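3-oxoacyl-[acyl-carrier-protein] synthase 3 (PDB 2X3E) probably catalyses the first condensation of bacterial fatty acid synthesis, condensing the acetyl group of acetyl-CoA with malonyl-ACP, with loss of CO2, to give 3-oxobutanoyl-ACP. Local coordinates at residues P88-A91 / P92-A96; A111-G114 / F115-L119; G186-F189 / D190-M193; S229-R232 / V233-R236; A289-H292 / G293-G297. The protein carries 1 engineered substitution. All coordinates share one frame; numbering follows the deposited sequence. Where two conformers were deposited one is given.

Contact 1: residues P88-A91 / P92-A96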
loop_
_atom_site.group_PDB
_atom_site.type_symbol
_atom_site.label_atom_id
_atom_site.label_comp_id
_atom_site.label_asym_id
_atom_site.label_seq_id
_atom_site.Cartn_x
_atom_site.Cartn_y
_atom_site.Cartn_z
ATOM N N PRO A 88 6.592 -5.872 -8.735
ATOM C CA PRO A 88 5.689 -4.780 -8.390
ATOM C C PRO A 88 4.587 -5.180 -7.413
ATOM O O PRO A 88 4.595 -6.287 -6.868
ATOM C CB PRO A 88 5.065 -4.430 -9.742
ATOM C CG PRO A 88 4.973 -5.731 -10.443
ATOM C CD PRO A 88 6.226 -6.473 -10.035
ATOM N N ALA A 89 3.659 -4.261 -7.189
ATOM C CA ALA A 89 2.394 -4.587 -6.556
ATOM C C ALA A 89 1.617 -5.613 -7.396
ATOM O O ALA A 89 1.899 -5.827 -8.582
ATOM C CB ALA A 89 1.565 -3.314 -6.360
ATOM N N THR A 90 0.641 -6.255 -6.767
ATOM C CA THR A 90 -0.219 -7.231 -7.439
ATOM C C THR A 90 -1.400 -6.563 -8.151
ATOM O O THR A 90 -1.894 -7.075 -9.155
ATOM C CB THR A 90 -0.719 -8.272 -6.416
ATOM O OG1 THR A 90 0.417 -8.934 -5.847
ATOM C CG2 THR A 90 -1.637 -9.315 -7.071
ATOM N N ALA A 91 -1.825 -5.406 -7.639
ATOM C CA ALA A 91 -3.016 -4.710 -8.136
ATOM C C ALA A 91 -2.981 -4.396 -9.635
ATOM O O ALA A 91 -3.978 -4.611 -10.326
ATOM C CB ALA A 91 -3.266 -3.440 -7.328
ATOM N N PRO A 92 -1.843 -3.899 -10.154
ATOM C CA PRO A 92 -1.851 -3.631 -11.602
ATOM C C PRO A 92 -2.169 -4.876 -12.440
ATOM O O PRO A 92 -2.986 -4.791 -13.365
ATOM C CB PRO A 92 -0.443 -3.114 -11.873
ATOM C CG PRO A 92 -0.014 -2.505 -10.570
ATOM C CD PRO A 92 -0.623 -3.383 -9.509
ATOM N N ARG A 93 -1.544 -6.013 -12.116
ATOM C CA ARG A 93 -1.802 -7.257 -12.848
ATOM C C ARG A 93 -3.273 -7.655 -12.742
ATOM O O ARG A 93 -3.888 -8.037 -13.737
ATOM C CB ARG A 93 -0.910 -8.407 -12.359
ATOM C CG ARG A 93 -1.039 -9.682 -13.211
ATOM C CD ARG A 93 -0.141 -10.816 -12.729
ATOM N NE ARG A 93 -0.261 -11.986 -13.597
ATOM C CZ ARG A 93 0.479 -13.087 -13.492
ATOM N NH1 ARG A 93 1.403 -13.186 -12.549
ATOM N NH2 ARG A 93 0.295 -14.093 -14.336
ATOM N N VAL A 94 -3.835 -7.558 -11.544
ATOM C CA VAL A 94 -5.236 -7.889 -11.336
ATOM C C VAL A 94 -6.142 -6.963 -12.166
ATOM O O VAL A 94 -7.041 -7.435 -12.861
ATOM C CB VAL A 94 -5.610 -7.827 -9.841
ATOM C CG1 VAL A 94 -7.112 -7.997 -9.655
ATOM C CG2 VAL A 94 -4.834 -8.905 -9.066
ATOM N N ALA A 95 -5.883 -5.657 -12.114
ATOM C CA ALA A 95 -6.651 -4.691 -12.902
ATOM C C ALA A 95 -6.613 -5.072 -14.388
ATOM O O ALA A 95 -7.656 -5.145 -15.044
ATOM C CB ALA A 95 -6.125 -3.269 -12.686
ATOM N N ALA A 96 -5.418 -5.357 -14.903
ATOM C CA ALA A 96 -5.257 -5.742 -16.306
ATOM C C ALA A 96 -6.067 -6.993 -16.649
ATOM O O ALA A 96 -6.736 -7.044 -17.683
ATOM C CB ALA A 96 -3.784 -5.974 -16.640
HETATM O O HOH W 1 1.212 -6.126 -11.211
#

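Contact 2: residues A111-G114 / F115-L119. Engineered in segment 111-114: Ala112 (natural residue Cys).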
loop_
_atom_site.group_PDB
_atom_site.type_symbol
_atom_site.label_atom_id
_atom_site.label_comp_id
_atom_site.label_asym_id
_atom_site.label_seq_id
_atom_site.Cartn_x
_atom_site.Cartn_y
_atom_site.Cartn_z
ATOM N N ALA A 111 -2.037 -5.338 7.175
ATOM C CA ALA A 111 -2.283 -6.615 7.824
ATOM C C ALA A 111 -3.780 -6.912 7.942
ATOM O O ALA A 111 -4.518 -6.758 6.968
ATOM C CB ALA A 111 -1.588 -6.645 9.194
ATOM N N ALA A 112 -4.227 -7.320 9.126
ATOM C CA ALA A 112 -5.623 -7.702 9.329
ATOM C C ALA A 112 -6.576 -6.489 9.344
ATOM O O ALA A 112 -7.799 -6.666 9.317
ATOM C CB ALA A 112 -5.764 -8.525 10.610
ATOM N N THR A 113 -6.020 -5.275 9.389
ATOM C CA THR A 113 -6.800 -4.037 9.246
ATOM C C THR A 113 -6.807 -3.498 7.806
ATOM O O THR A 113 -7.295 -2.398 7.550
ATOM C CB THR A 113 -6.258 -2.930 10.192
ATOM O OG1 THR A 113 -5.864 -3.510 11.443
ATOM C CG2 THR A 113 -7.315 -1.849 10.432
ATOM N N GLY A 114 -6.274 -4.278 6.868
ATOM C CA GLY A 114 -6.132 -3.851 5.480
ATOM C C GLY A 114 -7.417 -3.440 4.783
ATOM O O GLY A 114 -7.416 -2.490 4.011
ATOM N N PHE A 115 -8.510 -4.144 5.038
ATOM C CA PHE A 115 -9.777 -3.819 4.373
ATOM C C PHE A 115 -10.359 -2.483 4.871
ATOM O O PHE A 115 -10.875 -1.685 4.069
ATOM C CB PHE A 115 -10.784 -4.953 4.531
ATOM C CG PHE A 115 -11.995 -4.806 3.651
ATOM C CD1 PHE A 115 -11.911 -5.066 2.294
ATOM C CD2 PHE A 115 -13.214 -4.395 4.183
ATOM C CE1 PHE A 115 -13.020 -4.922 1.474
ATOM C CE2 PHE A 115 -14.326 -4.252 3.374
ATOM C CZ PHE A 115 -14.231 -4.520 2.016
ATOM N N VAL A 116 -10.244 -2.227 6.178
ATOM C CA VAL A 116 -10.698 -0.951 6.749
ATOM C C VAL A 116 -9.856 0.235 6.246
ATOM O O VAL A 116 -10.413 1.258 5.819
ATOM C CB VAL A 116 -10.737 -0.987 8.293
ATOM C CG1 VAL A 116 -11.228 0.343 8.856
ATOM C CG2 VAL A 116 -11.655 -2.113 8.777
ATOM N N TYR A 117 -8.529 0.093 6.298
ATOM C CA TYR A 117 -7.608 1.092 5.738
ATOM C C TYR A 117 -7.832 1.253 4.247
ATOM O O TYR A 117 -7.775 2.362 3.723
ATOM C CB TYR A 117 -6.141 0.706 5.987
ATOM C CG TYR A 117 -5.548 1.300 7.249
ATOM C CD1 TYR A 117 -5.715 0.687 8.491
ATOM C CD2 TYR A 117 -4.814 2.476 7.195
ATOM C CE1 TYR A 117 -5.166 1.246 9.641
ATOM C CE2 TYR A 117 -4.269 3.039 8.331
ATOM C CZ TYR A 117 -4.442 2.424 9.550
ATOM O OH TYR A 117 -3.872 3.000 10.663
ATOM N N GLY A 118 -8.055 0.129 3.570
ATOM C CA GLY A 118 -8.396 0.124 2.148
ATOM C C GLY A 118 -9.620 0.956 1.828
ATOM O O GLY A 118 -9.618 1.706 0.856
ATOM N N LEU A 119 -10.668 0.834 2.641
ATOM C CA LEU A 119 -11.891 1.631 2.451
ATOM C C LEU A 119 -11.637 3.125 2.657
ATOM O O LEU A 119 -12.161 3.964 1.917
ATOM C CB LEU A 119 -12.994 1.157 3.395
ATOM C CG LEU A 119 -13.644 -0.182 3.057
ATOM C CD1 LEU A 119 -14.468 -0.680 4.240
ATOM C CD2 LEU A 119 -14.516 -0.045 1.797
HETATM O O HOH W 2 -9.488 -5.502 7.462
#

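Contact 3: residues G186-F189 / D190-M193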
loop_
_atom_site.group_PDB
_atom_site.type_symbol
_atom_site.label_atom_id
_atom_site.label_comp_id
_atom_site.label_asym_id
_atom_site.label_seq_id
_atom_site.Cartn_x
_atom_site.Cartn_y
_atom_site.Cartn_z
ATOM N N GLY A 186 3.014 1.272 16.491
ATOM C CA GLY A 186 4.278 0.698 16.070
ATOM C C GLY A 186 5.220 0.314 17.193
ATOM O O GLY A 186 6.243 -0.321 16.949
ATOM N N HIS A 187 4.907 0.702 18.426
ATOM C CA HIS A 187 5.741 0.308 19.565
ATOM C C HIS A 187 5.632 -1.201 19.810
ATOM O O HIS A 187 6.556 -1.817 20.339
ATOM C CB HIS A 187 5.346 1.079 20.829
ATOM C CG HIS A 187 5.454 2.567 20.695
ATOM N ND1 HIS A 187 6.665 3.220 20.610
ATOM C CD2 HIS A 187 4.505 3.534 20.656
ATOM C CE1 HIS A 187 6.457 4.522 20.519
ATOM N NE2 HIS A 187 5.155 4.740 20.535
ATOM N N GLN A 188 4.498 -1.783 19.427
ATOM C CA GLN A 188 4.264 -3.224 19.547
ATOM C C GLN A 188 4.357 -3.952 18.201
ATOM O O GLN A 188 3.716 -4.989 17.998
ATOM C CB GLN A 188 2.888 -3.462 20.163
ATOM C CG GLN A 188 2.753 -2.943 21.589
ATOM C CD GLN A 188 1.391 -3.275 22.175
ATOM O OE1 GLN A 188 1.235 -4.284 22.854
ATOM N NE2 GLN A 188 0.389 -2.448 21.869
ATOM N N PHE A 189 5.171 -3.421 17.291
ATOM C CA PHE A 189 5.299 -3.974 15.933
ATOM C C PHE A 189 5.712 -5.452 15.877
ATOM O O PHE A 189 5.483 -6.118 14.867
ATOM C CB PHE A 189 6.331 -3.171 15.134
ATOM C CG PHE A 189 7.759 -3.504 15.486
ATOM C CD1 PHE A 189 8.489 -4.406 14.711
ATOM C CD2 PHE A 189 8.372 -2.932 16.596
ATOM C CE1 PHE A 189 9.802 -4.725 15.035
ATOM C CE2 PHE A 189 9.686 -3.237 16.920
ATOM C CZ PHE A 189 10.405 -4.140 16.136
ATOM N N ASP A 190 6.332 -5.949 16.944
ATOM C CA ASP A 190 6.913 -7.296 16.960
ATOM C C ASP A 190 5.931 -8.406 17.357
ATOM O O ASP A 190 6.280 -9.584 17.307
ATOM C CB ASP A 190 8.116 -7.333 17.908
ATOM C CG ASP A 190 7.752 -6.939 19.327
ATOM O OD1 ASP A 190 7.329 -5.775 19.530
ATOM O OD2 ASP A 190 7.891 -7.788 20.236
ATOM N N LEU A 191 4.708 -8.049 17.757
ATOM C CA LEU A 191 3.748 -9.060 18.259
ATOM C C LEU A 191 3.250 -10.059 17.205
ATOM O O LEU A 191 3.072 -11.242 17.507
ATOM C CB LEU A 191 2.531 -8.397 18.921
ATOM C CG LEU A 191 2.644 -7.874 20.354
ATOM C CD1 LEU A 191 1.252 -7.502 20.849
ATOM C CD2 LEU A 191 3.291 -8.899 21.305
ATOM N N LEU A 192 2.973 -9.559 16.004
ATOM C CA LEU A 192 2.531 -10.362 14.866
ATOM C C LEU A 192 3.455 -10.028 13.709
ATOM O O LEU A 192 3.541 -8.862 13.313
ATOM C CB LEU A 192 1.100 -9.988 14.454
ATOM C CG LEU A 192 -0.039 -10.109 15.469
ATOM C CD1 LEU A 192 -1.017 -8.943 15.327
ATOM C CD2 LEU A 192 -0.770 -11.438 15.327
ATOM N N MET A 193 4.141 -11.028 13.161
ATOM C CA MET A 193 5.125 -10.754 12.119
ATOM C C MET A 193 5.409 -11.903 11.157
ATOM O O MET A 193 5.513 -13.056 11.557
ATOM C CB MET A 193 6.452 -10.325 12.752
ATOM C CG MET A 193 7.345 -9.539 11.798
ATOM S SD MET A 193 8.866 -9.077 12.599
ATOM C CE MET A 193 9.663 -10.666 12.678
HETATM O O HOH W 3 2.832 -6.522 14.441
#

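Contact 4: residues S229-R232 / V233-R236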
loop_
_atom_site.group_PDB
_atom_site.type_symbol
_atom_site.label_atom_id
_atom_site.label_comp_id
_atom_site.label_asym_id
_atom_site.label_seq_id
_atom_site.Cartn_x
_atom_site.Cartn_y
_atom_site.Cartn_z
ATOM N N SER A 229 -12.490 0.832 19.305
ATOM C CA SER A 229 -12.547 1.471 17.983
ATOM C C SER A 229 -13.994 1.600 17.504
ATOM O O SER A 229 -14.401 2.658 16.999
ATOM C CB SER A 229 -11.701 0.700 16.960
ATOM O OG SER A 229 -11.749 1.333 15.687
ATOM N N VAL A 230 -14.774 0.535 17.693
ATOM C CA VAL A 230 -16.203 0.569 17.383
ATOM C C VAL A 230 -16.868 1.684 18.185
ATOM O O VAL A 230 -17.592 2.502 17.627
ATOM C CB VAL A 230 -16.904 -0.786 17.671
ATOM C CG1 VAL A 230 -18.418 -0.663 17.472
ATOM C CG2 VAL A 230 -16.339 -1.880 16.775
ATOM N N ARG A 231 -16.605 1.730 19.491
ATOM C CA ARG A 231 -17.220 2.757 20.339
ATOM C C ARG A 231 -16.929 4.168 19.837
ATOM O O ARG A 231 -17.816 5.015 19.834
ATOM C CB ARG A 231 -16.768 2.648 21.799
ATOM C CG ARG A 231 -17.330 3.759 22.698
ATOM C CD ARG A 231 -18.860 3.767 22.709
ATOM N NE ARG A 231 -19.379 2.604 23.423
ATOM C CZ ARG A 231 -20.658 2.236 23.479
ATOM N NH1 ARG A 231 -21.595 2.918 22.835
ATOM N NH2 ARG A 231 -20.995 1.160 24.183
ATOM N N ARG A 232 -15.693 4.419 19.420
ATOM C CA ARG A 232 -15.326 5.738 18.898
ATOM C C ARG A 232 -16.124 6.118 17.653
ATOM O O ARG A 232 -16.596 7.254 17.530
ATOM C CB ARG A 232 -13.823 5.805 18.626
ATOM C CG ARG A 232 -13.016 5.762 19.914
ATOM C CD ARG A 232 -11.593 6.174 19.715
ATOM N NE ARG A 232 -10.822 5.223 18.917
ATOM C CZ ARG A 232 -10.273 4.095 19.377
ATOM N NH1 ARG A 232 -10.412 3.722 20.650
ATOM N NH2 ARG A 232 -9.580 3.325 18.548
ATOM N N VAL A 233 -16.292 5.172 16.740
ATOM C CA VAL A 233 -17.045 5.447 15.517
ATOM C C VAL A 233 -18.567 5.558 15.810
ATOM O O VAL A 233 -19.263 6.367 15.190
ATOM C CB VAL A 233 -16.675 4.429 14.399
ATOM C CG1 VAL A 233 -17.463 3.135 14.536
ATOM C CG2 VAL A 233 -16.860 5.047 13.021
ATOM N N LEU A 234 -19.067 4.786 16.782
ATOM C CA LEU A 234 -20.467 4.918 17.233
ATOM C C LEU A 234 -20.733 6.330 17.760
ATOM O O LEU A 234 -21.708 6.987 17.361
ATOM C CB LEU A 234 -20.805 3.885 18.320
ATOM C CG LEU A 234 -20.885 2.410 17.906
ATOM C CD1 LEU A 234 -21.204 1.541 19.119
ATOM C CD2 LEU A 234 -21.922 2.220 16.822
ATOM N N ASP A 235 -19.844 6.790 18.638
ATOM C CA ASP A 235 -19.902 8.145 19.184
ATOM C C ASP A 235 -19.823 9.204 18.085
ATOM O O ASP A 235 -20.509 10.219 18.153
ATOM C CB ASP A 235 -18.777 8.368 20.210
ATOM C CG ASP A 235 -19.024 7.651 21.534
ATOM O OD1 ASP A 235 -20.184 7.262 21.818
ATOM O OD2 ASP A 235 -18.049 7.484 22.309
ATOM N N ARG A 236 -18.998 8.954 17.070
ATOM C CA ARG A 236 -18.848 9.891 15.955
ATOM C C ARG A 236 -20.108 10.016 15.083
ATOM O O ARG A 236 -20.463 11.120 14.670
ATOM C CB ARG A 236 -17.616 9.534 15.112
ATOM C CG ARG A 236 -16.319 9.990 15.772
ATOM C CD ARG A 236 -15.054 9.289 15.264
ATOM N NE ARG A 236 -13.959 9.521 16.215
ATOM C CZ ARG A 236 -12.791 8.877 16.244
ATOM N NH1 ARG A 236 -12.498 7.938 15.357
ATOM N NH2 ARG A 236 -11.898 9.199 17.176
HETATM O O HOH W 4 -21.982 5.367 21.357
#

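Contact 5: residues A289-H292 / G293-G297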
loop_
_atom_site.group_PDB
_atom_site.type_symbol
_atom_site.label_atom_id
_atom_site.label_comp_id
_atom_site.label_asym_id
_atom_site.label_seq_id
_atom_site.Cartn_x
_atom_site.Cartn_y
_atom_site.Cartn_z
ATOM N N ALA A 289 -16.842 -12.277 5.355
ATOM C CA ALA A 289 -17.940 -12.306 6.328
ATOM C C ALA A 289 -19.188 -11.610 5.773
ATOM O O ALA A 289 -20.299 -12.112 5.931
ATOM C CB ALA A 289 -17.509 -11.677 7.674
ATOM N N LEU A 290 -18.997 -10.465 5.117
ATOM C CA LEU A 290 -20.089 -9.793 4.413
ATOM C C LEU A 290 -20.767 -10.710 3.379
ATOM O O LEU A 290 -21.997 -10.770 3.316
ATOM C CB LEU A 290 -19.599 -8.499 3.738
ATOM C CG LEU A 290 -19.324 -7.300 4.659
ATOM C CD1 LEU A 290 -18.697 -6.140 3.884
ATOM C CD2 LEU A 290 -20.611 -6.838 5.364
ATOM N N ALA A 291 -19.971 -11.417 2.573
ATOM C CA ALA A 291 -20.519 -12.330 1.564
ATOM C C ALA A 291 -21.349 -13.438 2.221
ATOM O O ALA A 291 -22.408 -13.811 1.721
ATOM C CB ALA A 291 -19.399 -12.926 0.703
ATOM N N HIS A 292 -20.867 -13.943 3.354
ATOM C CA HIS A 292 -21.596 -14.930 4.141
ATOM C C HIS A 292 -22.941 -14.380 4.614
ATOM O O HIS A 292 -23.974 -15.031 4.465
ATOM C CB HIS A 292 -20.749 -15.372 5.337
ATOM C CG HIS A 292 -21.500 -16.178 6.347
ATOM N ND1 HIS A 292 -21.772 -17.518 6.177
ATOM C CD2 HIS A 292 -22.026 -15.836 7.546
ATOM C CE1 HIS A 292 -22.440 -17.964 7.227
ATOM N NE2 HIS A 292 -22.609 -16.963 8.070
ATOM N N GLY A 293 -22.923 -13.178 5.177
ATOM C CA GLY A 293 -24.153 -12.524 5.624
ATOM C C GLY A 293 -25.160 -12.317 4.508
ATOM O O GLY A 293 -26.358 -12.523 4.693
ATOM N N LEU A 294 -24.675 -11.910 3.339
ATOM C CA LEU A 294 -25.536 -11.715 2.178
ATOM C C LEU A 294 -26.136 -13.044 1.693
ATOM O O LEU A 294 -27.334 -13.116 1.407
ATOM C CB LEU A 294 -24.755 -11.020 1.050
ATOM C CG LEU A 294 -25.577 -10.446 -0.104
ATOM C CD1 LEU A 294 -26.537 -9.380 0.395
ATOM C CD2 LEU A 294 -24.658 -9.874 -1.179
ATOM N N ARG A 295 -25.310 -14.087 1.617
ATOM C CA ARG A 295 -25.771 -15.437 1.255
ATOM C C ARG A 295 -26.877 -15.929 2.188
ATOM O O ARG A 295 -27.849 -16.545 1.744
ATOM C CB ARG A 295 -24.620 -16.449 1.316
ATOM C CG ARG A 295 -23.696 -16.474 0.110
ATOM C CD ARG A 295 -22.919 -17.791 0.053
ATOM N NE ARG A 295 -22.017 -17.958 1.199
ATOM C CZ ARG A 295 -20.796 -17.427 1.296
ATOM N NH1 ARG A 295 -20.302 -16.667 0.324
ATOM N NH2 ARG A 295 -20.061 -17.653 2.384
ATOM N N GLN A 296 -26.708 -15.663 3.482
ATOM C CA GLN A 296 -27.663 -16.089 4.507
ATOM C C GLN A 296 -28.888 -15.177 4.645
ATOM O O GLN A 296 -29.798 -15.482 5.414
ATOM C CB GLN A 296 -26.962 -16.174 5.865
ATOM C CG GLN A 296 -25.874 -17.231 5.939
ATOM C CD GLN A 296 -26.432 -18.628 6.038
ATOM O OE1 GLN A 296 -27.341 -18.894 6.830
ATOM N NE2 GLN A 296 -25.892 -19.537 5.232
ATOM N N GLY A 297 -28.910 -14.061 3.920
ATOM C CA GLY A 297 -29.973 -13.065 4.064
ATOM C C GLY A 297 -29.972 -12.359 5.412
ATOM O O GLY A 297 -30.999 -11.826 5.847
HETATM O O HOH W 5 -22.436 -19.299 3.785
#

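Contact 1: residues P88-A91 / P92-A96
Thr90 and Val94, one helical turn apart at the start of helix 91-97, touch through both backbone and side chain. Val94 N gives its hydrogen to Thr90 O over 3.1 Å, with an N-H...O angle of 166°. One residue on, Ala95 N does the same to Ala91 O at 2.8 Å. These two bonds begin the helical ladder, while the amides of Thr90, Ala91 and Arg93 find other acceptors. The N-H groups of Thr90 and Ala91 are both taken by the carboxylate of Asp107, on strand 104-109. Pro92 has no N-H to satisfy, which suits a proline to the first turn, where its ring costs no helix bond. Arg93 N, next in line, donates to a water at 2.9 Å, and that water in turn gives a hydrogen to Ala89 O at 2.7 Å, so the loop carbonyl and the helix amide share one bridge.

The threonine serves two surroundings at once. Its CG2, anti to the backbone N (OG1 has chi1 -60°), meets Val94 CG2 at 3.8 Å, while OG1 is hydrogen-bonded to Asp84 N. Ala89 CB packs against Pro92 CD at 3.8 Å, and small alanines let the loop lie close to the ring. Val94, Thr90 and Ala91 rest on Leu78, and Ala95 on Val76, both of strand 75-79; Ala91 and Pro92 lie on Ala105 of strand 104-109. Pro92 packs on Gly313 and Ala96 on Gly186 of the second subunit, so the helix lies between its own sheet and the dimer partner.

Contact 2: residues A111-G114 / F115-L119
Thr113 and Tyr117 face each other across the first turn of helix 114-127, the helix that follows the active-site residue in this thiolase-like fold. Position 112, predicted to be the active-site residue, carries an engineered alanine in place of the natural cysteine.

Backbone bonds come first. Tyr117 N donates to Thr113 O at 3.0 Å (N-H...O 177°). Gly118 N reaches Gly114 O at 2.7 Å, with an angle of 147°. The glycines suit a close-packed start of a helix, since neither adds a side chain to the turn.

Apolar contact is made by the threonine methyl. With OG1 at chi1 -38°, CG2 lies anti to the backbone N and comes to the edge of the tyrosine ring, 3.6 Å from Tyr117 CD1. The polar ends turn elsewhere: Thr113 OG1 is hydrogen-bonded to Thr315 OG1, and Tyr117 OH to Gly183 O and to Ala105 N of the second subunit, so the ring's hydroxyl links the two subunits. Phe115, by contrast, packs on Ile286 and Pro287 of helix 285-295.

Water completes the turn: it gives a hydrogen to Ala112 O at 2.8 Å and accepts one from Phe115 N at 2.9 Å.

Contact 3: residues G186-F189 / D190-M193
A type I beta turn from Gln188 to Leu191 forms this surface contact, in the connection between strand 177-184 and strand 192-195. Its closing bond runs from Leu191 N to Gln188 O at 3.2 Å; the N-H points well at the oxygen (170°), although the donor stands above the carbonyl plane.

Phe189 and Asp190 occupy the two central corners and fold onto each other. Phe189 has chi1 77°, which sets CG between the backbone N and the carbonyl carbon and swings the ring back over the next residue. Asp190 CB then lies 4.2 Å from the ring centroid, almost on the ring normal, as a CH-pi contact, and Asp190 N sits over the same face, 3.2 Å from Phe189 CG. Nearby, His187 and Met193 pack on Ala96 and Cys87 of the second subunit.

Gln188 and Leu191 run side by side in the same direction, Gln188 OE1 reaching Leu191 CD1 at 3.8 Å. The amide suits its place because NE2 is hydrogen-bonded to Gln221 OE1 and Asp185 OD2, while the leucine packs on Ala217 and Gln221 of helix 215-237. Beyond the turn a water donates to Phe189 O and to Leu192 O, 2.7 Å from each. Leu192 lies about 7 Å, between side chains, from Ala112 and Asn280 of the predicted active site. The whole is a type I turn that leads into strand 192-195, which pairs antiparallel with 212-213.

Contact 4: residues S229-R232 / V233-R236
Arg232 and Arg236 lie side by side on helix 215-237 and point the same way. The guanidinium of Arg236 sets one face over Arg232 CB, 4.0 Å from Arg236 CZ, and the two guanidinium planes are turned 58° to each other. Arg236 NH2 comes to the edge of the other group, 4.5 Å from Arg232 NE. Both head for one anion: each makes a salt bridge to the carboxylate of Asp181 on strand 177-184, which also takes a hydrogen bond involving Ser229 OG.

On the next flank Val230 and Leu234 run parallel, Val230 CG1 against Leu234 CD1 at 3.9 Å. These branched apolar residues suit the buried side of an amphipathic alpha helix, Val230 resting on Val306 and Thr308 of strand 304-311 and Leu234 on Trp239 and Leu244. Successive i to i+4 bonds hold the turn, Leu234 N to Val230 O being 2.8 Å long.

Arg231 crosses Asp235 obliquely. Bends at chi2 (59°) and chi3 (70°) fold the arginine back, laying a face of its guanidinium near Leu234 CD1, 4.0 Å from Arg231 NH1. The charged groups join through water, which accepts from Arg231 NH1 at 2.9 Å and donates to Asp235 OD1 at 2.7 Å.

Contact 5: residues A289-H292 / G293-G297
His292 has its CG anti to the backbone N (chi1 169°), which carries the ring along the helix toward Gln296. Gln296 CG, anti to its carbonyl carbon (chi1 -65°), lies over one ring face, and the bend at chi2 then turns the amide nearly parallel to the ring, 18° between planes. The result is a CH-pi contact in the last turn of helix 285-295, with Gln296 CG 4.0 Å from the ring centroid, and the helix closes just beyond in a Schellman motif. Gly297 turns to positive phi there, which glycine adopts readily, and its N is hydrogen-bonded to Leu294 O at 3.1 Å.

Arg295 crosses the histidine at about a right angle. A bend at chi3 brings its guanidinium back over the helix, so that one face lies on His292 CA, 3.6 Å from Arg295 NH2, and on Ala291 O. The small Ala291 hardly obstructs it, CB standing 3.9 Å from Arg295 NH1.

Gly293 adds no side chain to the buried side of the turn, while Leu290 and Leu294 pack on Leu11 of strand 5-14. In the plane of the guanidinium, a water accepts a hydrogen from Arg295 NE at 2.9 Å and lies 3.1 Å from His292 ND1.

Overall arrangement
Along the chain the five contacts follow in series. Contact 2 is the most central, about 6 Å from the chain's centre, and holds the predicted active-site position and the start of helix 114-127; contact 5, on helix 285-295, comes within about 5 Å of it at the nearest atoms. Contacts 1 and 4 lie on opposite sides of the chain's centre, their centres about 34 Å apart, the first on the five-stranded sheet, the second on the four-stranded. Contacts 3 and 5 are likewise opposed, 32 Å between centres. Contacts 1, 2 and 3 all touch the second subunit, so the active-site helix start, the loop before helix 91-97 and the turn at 186-193 belong to the homodimer interface.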